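Starch synthase I (Hordeum vulgare, PDB 4HLN) belongs to the plant starch synthases, glycosyltransferase-type proteins built from two Rossmann-like domains. Local coordinates at residues T606-T610 against W611-A615. Numbering follows the deposited sequence.
Sequences TKDHT and WDHAA
Thr-610 is joined to the first turn of helix 611-627 through its backbone, since Ala-614 N donates to Thr-610 O at 3.2 Å with an N-H...O angle of 154°. A second bond comes from its side chain: Thr-610 OG1 accepts from His-613 N at 3.2 Å and 162°, which identifies Thr-610 as the N-cap. A chi1 of 73° sets OG1 between the backbone N and the carbonyl carbon, where it faces the first turn. The same hydroxyl donates to Asp-608 OD2 at 2.9 Å, on the syn side of the carboxylate, while Thr-610 N reaches that oxygen at 2.8 Å. Two donors thus grip OD2 and limit rotation of the carboxylate. Asp-608 and His-613 run past each other in opposite directions; Asp-608 CG lies 3.4 Å from His-613 CB, and Asp-608 O sits over one imidazole face, offset toward its rim. Beyond the cap, Asp-612 OD1 forms a salt bridge with Arg-157, and Trp-611 packs on Ala-153 of helix 150-156, whereas His-609 touches helix 529-536. The evidence defines an Asx turn at Asp-608 leading into a threonine N-cap, in the linker between helices 594-606 and 611-627.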
# COMPACT_ATOMS: atom_id res chain seq x y z
N THR A 606 14.57 -4.91 -16.02
CA THR A 606 14.06 -6.20 -16.47
C THR A 606 13.00 -6.79 -15.53
O THR A 606 12.23 -7.63 -15.96
CB THR A 606 15.18 -7.23 -16.74
OG1 THR A 606 16.10 -7.23 -15.64
CG2 THR A 606 15.94 -6.87 -18.01
N LYS A 607 12.97 -6.33 -14.27
CA LYS A 607 11.92 -6.74 -13.31
C LYS A 607 10.51 -6.44 -13.83
O LYS A 607 10.29 -5.45 -14.53
CB LYS A 607 12.10 -6.08 -11.94
CG LYS A 607 13.03 -6.83 -10.97
CD LYS A 607 12.40 -7.04 -9.57
CE LYS A 607 11.08 -7.87 -9.62
NZ LYS A 607 11.18 -9.26 -10.21
N ASP A 608 9.56 -7.31 -13.48
CA ASP A 608 8.17 -7.11 -13.85
C ASP A 608 7.48 -6.31 -12.75
O ASP A 608 7.39 -6.76 -11.61
CB ASP A 608 7.45 -8.45 -14.05
CG ASP A 608 6.03 -8.29 -14.59
OD1 ASP A 608 5.43 -9.30 -15.03
OD2 ASP A 608 5.49 -7.16 -14.57
N HIS A 609 7.01 -5.11 -13.10
CA HIS A 609 6.38 -4.23 -12.13
C HIS A 609 4.91 -4.04 -12.46
O HIS A 609 4.28 -3.06 -12.04
CB HIS A 609 7.06 -2.86 -12.13
CG HIS A 609 8.54 -2.90 -11.94
ND1 HIS A 609 9.13 -3.30 -10.75
CD2 HIS A 609 9.55 -2.58 -12.78
CE1 HIS A 609 10.44 -3.24 -10.88
NE2 HIS A 609 10.73 -2.80 -12.10
N THR A 610 4.35 -4.95 -13.24
CA THR A 610 2.96 -4.84 -13.63
C THR A 610 2.06 -5.35 -12.53
O THR A 610 2.50 -5.96 -11.56
CB THR A 610 2.64 -5.64 -14.92
OG1 THR A 610 2.64 -7.05 -14.63
CG2 THR A 610 3.67 -5.33 -15.99
N TRP A 611 0.77 -5.10 -12.71
CA TRP A 611 -0.23 -5.65 -11.84
C TRP A 611 -0.41 -7.15 -12.01
O TRP A 611 -0.77 -7.85 -11.07
CB TRP A 611 -1.55 -4.91 -12.05
CG TRP A 611 -1.53 -3.59 -11.37
CD1 TRP A 611 -1.35 -2.37 -11.94
CD2 TRP A 611 -1.66 -3.35 -9.96
NE1 TRP A 611 -1.39 -1.39 -10.98
CE2 TRP A 611 -1.56 -1.96 -9.75
CE3 TRP A 611 -1.86 -4.19 -8.85
CZ2 TRP A 611 -1.66 -1.38 -8.49
CZ3 TRP A 611 -1.95 -3.61 -7.59
CH2 TRP A 611 -1.85 -2.22 -7.43
N ASP A 612 -0.16 -7.66 -13.21
CA ASP A 612 -0.22 -9.10 -13.41
C ASP A 612 0.76 -9.78 -12.49
O ASP A 612 0.44 -10.79 -11.84
CB ASP A 612 0.08 -9.49 -14.86
CG ASP A 612 -1.18 -9.69 -15.68
OD1 ASP A 612 -2.20 -10.14 -15.10
OD2 ASP A 612 -1.14 -9.39 -16.89
N HIS A 613 1.97 -9.24 -12.43
CA HIS A 613 2.99 -9.83 -11.61
C HIS A 613 2.53 -9.73 -10.16
O HIS A 613 2.68 -10.67 -9.38
CB HIS A 613 4.31 -9.11 -11.81
CG HIS A 613 5.44 -9.72 -11.05
ND1 HIS A 613 5.77 -9.33 -9.77
CD2 HIS A 613 6.32 -10.70 -11.38
CE1 HIS A 613 6.80 -10.04 -9.34
NE2 HIS A 613 7.15 -10.87 -10.30
N ALA A 614 1.95 -8.59 -9.81
CA ALA A 614 1.47 -8.37 -8.47
C ALA A 614 0.36 -9.36 -8.11
O ALA A 614 0.39 -9.98 -7.04
CB ALA A 614 0.99 -6.94 -8.31
N ALA A 615 -0.62 -9.51 -9.00
CA ALA A 615 -1.75 -10.40 -8.75
C ALA A 615 -1.29 -11.86 -8.64
O ALA A 615 -1.84 -12.64 -7.86
CB ALA A 615 -2.79 -10.26 -9.83